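Local coordinates for nucleoprotein (Rift Valley fever virus, PDB 3LYF) that encapsidates the viral genomic RNA, protecting it from nucleases, and self-associates into oligomers that build the nucleocapsid, at residues R37-L42 with A109-R114; L60-G65 with E124-T129; A118-S123 with P141-H146. One frame throughout, in Å; residues are numbered along the deposited sequence.

In the fold
Three buried contacts show how an all-helical nucleoprotein is held together by residues far apart in sequence. Interactions 1 and 3 share helix 112-122: the junction just before it (A110, L111) meets helix 35-46, its later part the loop 141-146, with centres about 18 Å apart. Interaction 2 follows where that helix gives way to a loop, which packs on the end of helix 50-63. Its centre is about 10 Å from that of interaction 3, and the two touch, with L62 CD2 3.2 Å from H146 CD2. RNA-binding F33 and R106 each lie about 4 Å from V38, side chain to side chain, in interaction 1, whereas W125 of interaction 2 is important for dimerization.

Interaction 1 (R37-L42 with A109-R114); sequences RVIELL and AALAGR
I39 reaches over both A110 and L111 with its far end, its CD1 lying 3.6 Å from L111 CD2 and 3.9 Å from A110 CB. Because CG1 stands opposite the carbonyl carbon (chi1 -58°) and chi2 turns again to -52°, the terminal methyl is carried to the partner segment although the CB itself does not aim at it. V38 and L42 present apolar side chains from the same helix: V38 sets CG1 against A110 CB at 3.7 Å, and L42 adds a looser touch, CD1 to L111 CD1 at 4.2 Å. The small A110 is consistent with the close approach of the helix here (V38 to A110, CA to CA, 6.6 Å).

L111 sits at the break between helices 104-110 and 112-122, at the N-cap position of the second, and also meets A54 of helix 50-63, as L42 meets W50 and M57. The charged groups keep to the other side of helix 35-46: R37 NH1 pairs with E40 OE1 at 2.8 Å, and R37 NE with D100. Joined by aliphatic side chains, without polar bonds between them, the segments depend on shape and burial, and V38 lies close to the RNA-binding residues F33 and R106.

Interaction 2 (L60-G65 with E124-T129); sequences LALTRG and EWLPVT
The backbones come closest at T63 and L126, whose CA atoms are 5.4 Å apart where the last turn of helix 50-63 meets the irregular loop leading to helix 130-136. T63 and W125 lie side by side and point the same way, so that T63 CG2 rests 3.6 Å from W125 CB and approaches the indole obliquely. This methyl is the branch that faces W125 because OG1 occupies the place between the backbone N and the carbonyl carbon (chi1 70°), from where it bonds back to V59 O in its own helix.

One residue before T63 and one after W125, L62 and L126 carry the rest of the contact. L126 CD2 lies 3.6 Å from L62 O and 4.0 Å from L62 CB, a methyl packed against both backbone and side chain. P127 adds its CD at 3.8 Å from the same L62 O. Further along, L62 continues into a hydrophobic cluster with L119 and L122 of helix 112-122, and L126 also reaches L119.

A single water completes the joint: it donates to T63 O at 3.0 Å and to W125 O at 2.9 Å, lying at the edge of the indole and in its plane. The far end of W125 turns to another polar partner, NE1 donating to Q5 OE1 of the same chain, while Q5 of the second subunit packs against the tryptophan. W125 is important for dimerization. Its backbone is tied to the end of helix 50-63 partly by apolar packing and partly by the bridging water. Two nearby carbonyl oxygens, both acceptors, are bridged by a water that donates to each.

Interaction 3 (A118-S123 with P141-H146); sequences ALVVLS and PRHMMH
With CG placed opposite the carbonyl carbon (chi1 -64°) and chi2 extended, L119 drives its two methyls into the bend formed by residues 142-146, while V120, with CG1 anti to the backbone N (chi1 171°), is left with CG2 opposite the carbonyl carbon, facing H143. L119 meets mainly backbone: CD1 lies 3.2 Å from R142 O and CD2 3.4 Å from M145 O. L119 CD1 also reaches H146 CB at 3.8 Å, the two side chains crossing at about a right angle. The short 3-10 segment 142-144 and the inverse gamma turn centred on M145 curl the chain around the leucine.

V120 CG2 stands over one face of the H143 imidazole, 3.6 Å from the ring centroid and 29° off its normal, in a CH-pi contact. H143 NE2 bonds to Q117 OE1 and the ring stacks with F221; ND1 meets a glycerol, probably from the crystallisation liquor. R142 lays its aliphatic part beside V120, with CB 4.0 Å from V120 CA, and carries NE past S123 OG at 3.5 Å without a hydrogen bond; S123 OG makes a weak bond to G130 N, and R142 NH1 goes on to D134 and Y140 O. The contact joins helix 112-122 to the loop before helix 159-180 through a leucine packed on backbone carbonyls and a CH-pi contact, leaving the polar ends of R142 and H143 to neighbours.

Interaction 1 (R37-L42 with A109-R114)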
loop_
_atom_site.group_PDB
_atom_site.type_symbol
_atom_site.label_atom_id
_atom_site.label_comp_id
_atom_site.label_asym_id
_atom_site.label_seq_id
_atom_site.Cartn_x
_atom_site.Cartn_y
_atom_site.Cartn_z
ATOM N N ARG A 37 13.406 -22.018 -18.652
ATOM C CA ARG A 37 14.760 -21.607 -19.038
ATOM C C ARG A 37 15.209 -20.400 -18.196
ATOM O O ARG A 37 16.344 -20.313 -17.769
ATOM C CB ARG A 37 14.794 -21.345 -20.532
ATOM C CG ARG A 37 16.186 -21.242 -21.131
ATOM C CD ARG A 37 17.126 -22.392 -20.848
ATOM N NE ARG A 37 18.461 -21.991 -21.286
ATOM C CZ ARG A 37 19.597 -22.189 -20.625
ATOM N NH1 ARG A 37 19.649 -22.837 -19.465
ATOM N NH2 ARG A 37 20.707 -21.732 -21.146
ATOM N N VAL A 38 14.280 -19.492 -17.906
ATOM C CA VAL A 38 14.570 -18.366 -17.044
ATOM C C VAL A 38 15.069 -18.848 -15.711
ATOM O O VAL A 38 16.096 -18.376 -15.216
ATOM C CB VAL A 38 13.348 -17.410 -16.943
ATOM C CG1 VAL A 38 13.538 -16.328 -15.821
ATOM C CG2 VAL A 38 13.209 -16.689 -18.302
ATOM N N ILE A 39 14.367 -19.803 -15.128
ATOM C CA ILE A 39 14.751 -20.311 -13.826
ATOM C C ILE A 39 16.118 -20.997 -13.877
ATOM O O ILE A 39 16.951 -20.787 -13.008
ATOM C CB ILE A 39 13.696 -21.308 -13.286
ATOM C CG1 ILE A 39 12.309 -20.656 -13.175
ATOM C CG2 ILE A 39 14.144 -21.925 -11.970
ATOM C CD1 ILE A 39 12.284 -19.365 -12.407
ATOM N N GLU A 40 16.368 -21.780 -14.924
ATOM C CA GLU A 40 17.693 -22.385 -15.073
ATOM C C GLU A 40 18.789 -21.342 -15.120
ATOM O O GLU A 40 19.815 -21.497 -14.463
ATOM C CB GLU A 40 17.790 -23.213 -16.351
ATOM C CG GLU A 40 17.047 -24.494 -16.311
ATOM C CD GLU A 40 17.001 -25.166 -17.679
ATOM O OE1 GLU A 40 17.754 -24.736 -18.614
ATOM O OE2 GLU A 40 16.190 -26.103 -17.796
ATOM N N LEU A 41 18.594 -20.291 -15.919
ATOM C CA LEU A 41 19.607 -19.222 -16.019
ATOM C C LEU A 41 19.828 -18.454 -14.704
ATOM O O LEU A 41 20.969 -18.135 -14.293
ATOM C CB LEU A 41 19.236 -18.266 -17.149
ATOM C CG LEU A 41 19.309 -18.871 -18.542
ATOM C CD1 LEU A 41 18.657 -17.934 -19.519
ATOM C CD2 LEU A 41 20.811 -19.116 -18.916
ATOM N N LEU A 42 18.737 -18.155 -14.009
ATOM C CA LEU A 42 18.858 -17.563 -12.669
ATOM C C LEU A 42 19.743 -18.422 -11.749
ATOM O O LEU A 42 20.648 -17.878 -11.074
ATOM C CB LEU A 42 17.457 -17.392 -12.028
ATOM C CG LEU A 42 16.702 -16.170 -12.561
ATOM C CD1 LEU A 42 15.254 -16.201 -12.153
ATOM C CD2 LEU A 42 17.372 -14.852 -12.166
ATOM N N ALA A 109 7.703 -12.832 -14.749
ATOM C CA ALA A 109 6.736 -13.749 -15.333
ATOM C C ALA A 109 7.011 -15.202 -14.974
ATOM O O ALA A 109 6.072 -15.961 -14.734
ATOM C CB ALA A 109 6.689 -13.570 -16.860
ATOM N N ALA A 110 8.281 -15.603 -14.922
ATOM C CA ALA A 110 8.642 -16.989 -14.526
ATOM C C ALA A 110 8.387 -17.268 -13.044
ATOM O O ALA A 110 8.249 -18.414 -12.632
ATOM C CB ALA A 110 10.123 -17.257 -14.846
ATOM N N LEU A 111 8.387 -16.213 -12.228
ATOM C CA LEU A 111 8.157 -16.331 -10.794
ATOM C C LEU A 111 6.794 -15.704 -10.449
ATOM O O LEU A 111 6.657 -15.029 -9.438
ATOM C CB LEU A 111 9.322 -15.670 -10.041
ATOM C CG LEU A 111 10.683 -16.369 -10.308
ATOM C CD1 LEU A 111 11.816 -15.527 -9.790
ATOM C CD2 LEU A 111 10.716 -17.751 -9.644
ATOM N N ALA A 112 5.792 -15.987 -11.297
ATOM C CA ALA A 112 4.480 -15.322 -11.252
ATOM C C ALA A 112 3.850 -15.421 -9.867
ATOM O O ALA A 112 3.217 -14.483 -9.409
ATOM C CB ALA A 112 3.517 -15.914 -12.333
ATOM N N GLY A 113 4.022 -16.560 -9.206
ATOM C CA GLY A 113 3.517 -16.762 -7.846
ATOM C C GLY A 113 4.112 -15.796 -6.836
ATOM O O GLY A 113 3.443 -15.327 -5.915
ATOM N N ARG A 114 5.372 -15.457 -7.024
ATOM C CA ARG A 114 6.019 -14.519 -6.130
ATOM C C ARG A 114 5.600 -13.114 -6.520
ATOM O O ARG A 114 5.256 -12.312 -5.646
ATOM C CB ARG A 114 7.520 -14.729 -6.209
ATOM C CG ARG A 114 7.853 -16.155 -5.734
ATOM C CD ARG A 114 9.291 -16.593 -5.879
ATOM N NE ARG A 114 10.254 -15.597 -5.419
ATOM C CZ ARG A 114 11.572 -15.782 -5.477
ATOM N NH1 ARG A 114 12.070 -16.948 -5.952
ATOM N NH2 ARG A 114 12.401 -14.826 -5.071
#

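Interaction 2 (L60-G65 with E124-T129)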
loop_
_atom_site.group_PDB
_atom_site.type_symbol
_atom_site.label_atom_id
_atom_site.label_comp_id
_atom_site.label_asym_id
_atom_site.label_seq_id
_atom_site.Cartn_x
_atom_site.Cartn_y
_atom_site.Cartn_z
ATOM N N LEU A 60 12.003 -4.383 -9.205
ATOM C CA LEU A 60 12.399 -3.498 -10.300
ATOM C C LEU A 60 11.388 -3.571 -11.434
ATOM O O LEU A 60 10.972 -2.541 -11.960
ATOM C CB LEU A 60 13.800 -3.831 -10.798
ATOM C CG LEU A 60 14.973 -3.569 -9.832
ATOM C CD1 LEU A 60 16.278 -4.197 -10.337
ATOM C CD2 LEU A 60 15.155 -2.086 -9.650
ATOM N N ALA A 61 10.999 -4.776 -11.802
ATOM C CA ALA A 61 10.035 -4.966 -12.898
ATOM C C ALA A 61 8.672 -4.316 -12.593
ATOM O O ALA A 61 7.991 -3.848 -13.521
ATOM C CB ALA A 61 9.821 -6.434 -13.174
ATOM N N LEU A 62 8.223 -4.436 -11.341
ATOM C CA LEU A 62 6.901 -3.919 -10.937
ATOM C C LEU A 62 6.879 -2.413 -10.707
ATOM O O LEU A 62 5.869 -1.762 -10.950
ATOM C CB LEU A 62 6.405 -4.616 -9.639
ATOM C CG LEU A 62 6.047 -6.092 -9.671
ATOM C CD1 LEU A 62 5.552 -6.684 -8.329
ATOM C CD2 LEU A 62 5.036 -6.310 -10.704
ATOM N N THR A 63 7.978 -1.858 -10.225
ATOM C CA THR A 63 7.986 -0.491 -9.768
ATOM C C THR A 63 8.769 0.458 -10.675
ATOM O O THR A 63 8.479 1.651 -10.670
ATOM C CB THR A 63 8.492 -0.353 -8.317
ATOM O OG1 THR A 63 9.905 -0.623 -8.213
ATOM C CG2 THR A 63 7.691 -1.241 -7.384
ATOM N N ARG A 64 9.716 -0.057 -11.462
ATOM C CA ARG A 64 10.543 0.818 -12.306
ATOM C C ARG A 64 10.502 0.578 -13.796
ATOM O O ARG A 64 10.767 1.510 -14.565
ATOM C CB ARG A 64 12.001 0.790 -11.838
ATOM C CG ARG A 64 12.268 1.262 -10.376
ATOM C CD ARG A 64 11.848 2.717 -10.097
ATOM N NE ARG A 64 12.281 3.620 -11.157
ATOM C CZ ARG A 64 13.473 4.212 -11.245
ATOM N NH1 ARG A 64 14.419 4.034 -10.346
ATOM N NH2 ARG A 64 13.740 4.985 -12.297
ATOM N N GLY A 65 10.237 -0.650 -14.237
ATOM C CA GLY A 65 10.224 -0.941 -15.654
ATOM C C GLY A 65 11.078 -2.113 -16.103
ATOM O O GLY A 65 11.416 -2.987 -15.298
ATOM N N GLU A 124 0.740 0.589 -4.111
ATOM C CA GLU A 124 0.832 2.042 -4.342
ATOM C C GLU A 124 2.057 2.502 -5.170
ATOM O O GLU A 124 2.164 3.659 -5.558
ATOM C CB GLU A 124 0.759 2.789 -3.007
ATOM C CG GLU A 124 -0.578 2.672 -2.345
ATOM C CD GLU A 124 -1.688 3.333 -3.127
ATOM O OE1 GLU A 124 -1.483 4.436 -3.637
ATOM O OE2 GLU A 124 -2.751 2.705 -3.302
ATOM N N TRP A 125 2.921 1.548 -5.535
ATOM C CA TRP A 125 4.095 1.812 -6.371
ATOM C C TRP A 125 3.971 1.506 -7.866
ATOM O O TRP A 125 4.887 1.809 -8.660
ATOM C CB TRP A 125 5.236 0.945 -5.855
ATOM C CG TRP A 125 5.689 1.179 -4.455
ATOM C CD1 TRP A 125 5.163 0.643 -3.290
ATOM C CD2 TRP A 125 6.820 1.939 -4.059
ATOM N NE1 TRP A 125 5.887 1.056 -2.220
ATOM C CE2 TRP A 125 6.912 1.853 -2.659
ATOM C CE3 TRP A 125 7.754 2.722 -4.758
ATOM C CZ2 TRP A 125 7.919 2.480 -1.941
ATOM C CZ3 TRP A 125 8.774 3.322 -4.035
ATOM C CH2 TRP A 125 8.837 3.216 -2.652
ATOM N N LEU A 126 2.874 0.868 -8.252
ATOM C CA LEU A 126 2.642 0.409 -9.595
ATOM C C LEU A 126 2.096 1.521 -10.485
ATOM O O LEU A 126 1.484 2.478 -9.984
ATOM C CB LEU A 126 1.618 -0.727 -9.570
ATOM C CG LEU A 126 1.770 -1.881 -8.598
ATOM C CD1 LEU A 126 0.550 -2.803 -8.584
ATOM C CD2 LEU A 126 3.006 -2.714 -8.937
ATOM N N PRO A 127 2.266 1.372 -11.819
ATOM C CA PRO A 127 1.721 2.334 -12.778
ATOM C C PRO A 127 0.250 2.620 -12.538
ATOM O O PRO A 127 -0.154 3.793 -12.554
ATOM C CB PRO A 127 1.972 1.665 -14.133
ATOM C CG PRO A 127 3.294 0.912 -13.896
ATOM C CD PRO A 127 3.158 0.392 -12.467
ATOM N N VAL A 128 -0.547 1.582 -12.314
ATOM C CA VAL A 128 -1.936 1.741 -11.866
ATOM C C VAL A 128 -2.008 1.175 -10.436
ATOM O O VAL A 128 -1.656 0.015 -10.212
ATOM C CB VAL A 128 -2.942 1.043 -12.798
ATOM C CG1 VAL A 128 -4.393 1.223 -12.251
ATOM C CG2 VAL A 128 -2.831 1.597 -14.210
ATOM N N THR A 129 -2.396 2.018 -9.473
ATOM C CA THR A 129 -2.422 1.631 -8.074
ATOM C C THR A 129 -3.719 0.926 -7.677
ATOM O O THR A 129 -4.724 0.957 -8.397
ATOM C CB THR A 129 -2.205 2.837 -7.134
ATOM O OG1 THR A 129 -3.405 3.599 -7.070
ATOM C CG2 THR A 129 -1.051 3.735 -7.621
HETATM O O HOH W 1 7.299 3.366 -8.536
#

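Interaction 3 (A118-S123 with P141-H146)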
loop_
_atom_site.group_PDB
_atom_site.type_symbol
_atom_site.label_atom_id
_atom_site.label_comp_id
_atom_site.label_asym_id
_atom_site.label_seq_id
_atom_site.Cartn_x
_atom_site.Cartn_y
_atom_site.Cartn_z
ATOM N N ALA A 118 3.679 -10.268 -4.200
ATOM C CA ALA A 118 4.280 -8.964 -3.913
ATOM C C ALA A 118 3.338 -7.769 -4.163
ATOM O O ALA A 118 3.519 -6.691 -3.561
ATOM C CB ALA A 118 5.570 -8.773 -4.728
ATOM N N LEU A 119 2.351 -7.964 -5.034
ATOM C CA LEU A 119 1.460 -6.897 -5.429
ATOM C C LEU A 119 0.594 -6.411 -4.277
ATOM O O LEU A 119 0.159 -5.256 -4.307
ATOM C CB LEU A 119 0.570 -7.301 -6.592
ATOM C CG LEU A 119 1.197 -7.631 -7.928
ATOM C CD1 LEU A 119 0.102 -8.208 -8.767
ATOM C CD2 LEU A 119 1.786 -6.367 -8.601
ATOM N N VAL A 120 0.383 -7.278 -3.280
ATOM C CA VAL A 120 -0.314 -6.930 -2.037
ATOM C C VAL A 120 0.456 -5.814 -1.303
ATOM O O VAL A 120 -0.139 -4.850 -0.815
ATOM C CB VAL A 120 -0.488 -8.188 -1.129
ATOM C CG1 VAL A 120 -1.004 -7.826 0.283
ATOM C CG2 VAL A 120 -1.482 -9.150 -1.758
ATOM N N VAL A 121 1.777 -5.895 -1.269
ATOM C CA VAL A 121 2.572 -4.842 -0.594
ATOM C C VAL A 121 2.918 -3.638 -1.493
ATOM O O VAL A 121 3.034 -2.488 -1.005
ATOM C CB VAL A 121 3.876 -5.449 0.031
ATOM C CG1 VAL A 121 4.904 -4.354 0.446
ATOM C CG2 VAL A 121 3.496 -6.308 1.217
ATOM N N LEU A 122 3.100 -3.880 -2.783
ATOM C CA LEU A 122 3.651 -2.872 -3.693
ATOM C C LEU A 122 2.578 -2.112 -4.475
ATOM O O LEU A 122 2.857 -1.307 -5.365
ATOM C CB LEU A 122 4.602 -3.528 -4.650
ATOM C CG LEU A 122 5.908 -3.948 -3.986
ATOM C CD1 LEU A 122 6.770 -4.635 -5.055
ATOM C CD2 LEU A 122 6.643 -2.749 -3.358
ATOM N N SER A 123 1.348 -2.331 -4.070
ATOM C CA SER A 123 0.161 -1.754 -4.723
ATOM C C SER A 123 0.241 -0.231 -5.052
ATOM O O SER A 123 -0.190 0.191 -6.136
ATOM C CB SER A 123 -1.034 -1.999 -3.802
ATOM O OG SER A 123 -2.174 -1.373 -4.302
ATOM N N PRO A 141 -8.914 -7.001 -6.492
ATOM C CA PRO A 141 -7.893 -7.895 -5.950
ATOM C C PRO A 141 -6.485 -7.503 -6.395
ATOM O O PRO A 141 -6.186 -7.551 -7.604
ATOM C CB PRO A 141 -8.280 -9.287 -6.496
ATOM C CG PRO A 141 -9.636 -9.138 -7.143
ATOM C CD PRO A 141 -9.720 -7.660 -7.538
ATOM N N ARG A 142 -5.636 -7.141 -5.431
ATOM C CA ARG A 142 -4.246 -6.725 -5.703
ATOM C C ARG A 142 -3.473 -7.828 -6.436
ATOM O O ARG A 142 -2.668 -7.516 -7.320
ATOM C CB ARG A 142 -3.463 -6.355 -4.416
ATOM C CG ARG A 142 -3.926 -5.112 -3.612
ATOM C CD ARG A 142 -4.924 -4.241 -4.269
ATOM N NE ARG A 142 -5.166 -3.019 -3.479
ATOM C CZ ARG A 142 -6.292 -2.313 -3.520
ATOM N NH1 ARG A 142 -7.313 -2.698 -4.297
ATOM N NH2 ARG A 142 -6.411 -1.206 -2.778
ATOM N N HIS A 143 -3.726 -9.096 -6.091
ATOM C CA HIS A 143 -3.045 -10.244 -6.764
ATOM C C HIS A 143 -3.256 -10.271 -8.275
ATOM O O HIS A 143 -2.531 -10.964 -8.987
ATOM C CB HIS A 143 -3.471 -11.585 -6.175
ATOM C CG HIS A 143 -2.986 -11.835 -4.777
ATOM N ND1 HIS A 143 -3.758 -11.574 -3.665
ATOM C CD2 HIS A 143 -1.818 -12.335 -4.308
ATOM C CE1 HIS A 143 -3.080 -11.884 -2.574
ATOM N NE2 HIS A 143 -1.898 -12.348 -2.937
ATOM N N MET A 144 -4.207 -9.510 -8.796
ATOM C CA MET A 144 -4.449 -9.524 -10.225
ATOM C C MET A 144 -3.727 -8.415 -10.953
ATOM O O MET A 144 -3.820 -8.330 -12.183
ATOM C CB MET A 144 -5.938 -9.443 -10.543
ATOM C CG MET A 144 -6.743 -10.651 -10.153
ATOM S SD MET A 144 -8.475 -10.571 -10.684
ATOM C CE MET A 144 -8.882 -12.287 -10.503
ATOM N N MET A 145 -3.032 -7.552 -10.217
ATOM C CA MET A 145 -2.521 -6.289 -10.792
ATOM C C MET A 145 -1.149 -6.350 -11.463
ATOM O O MET A 145 -0.203 -5.522 -11.172
ATOM C CB MET A 145 -2.557 -5.203 -9.713
ATOM C CG MET A 145 -3.978 -4.886 -9.349
ATOM S SD MET A 145 -4.114 -3.568 -8.139
ATOM C CE MET A 145 -3.513 -2.217 -9.131
ATOM N N HIS A 146 -1.025 -7.355 -12.341
ATOM C CA HIS A 146 0.173 -7.493 -13.170
ATOM C C HIS A 146 -0.144 -8.474 -14.310
ATOM O O HIS A 146 -0.918 -9.415 -14.124
ATOM C CB HIS A 146 1.401 -7.943 -12.343
ATOM C CG HIS A 146 2.692 -7.790 -13.094
ATOM N ND1 HIS A 146 3.341 -8.847 -13.699
ATOM C CD2 HIS A 146 3.401 -6.681 -13.413
ATOM C CE1 HIS A 146 4.430 -8.398 -14.308
ATOM N NE2 HIS A 146 4.465 -7.086 -14.183
#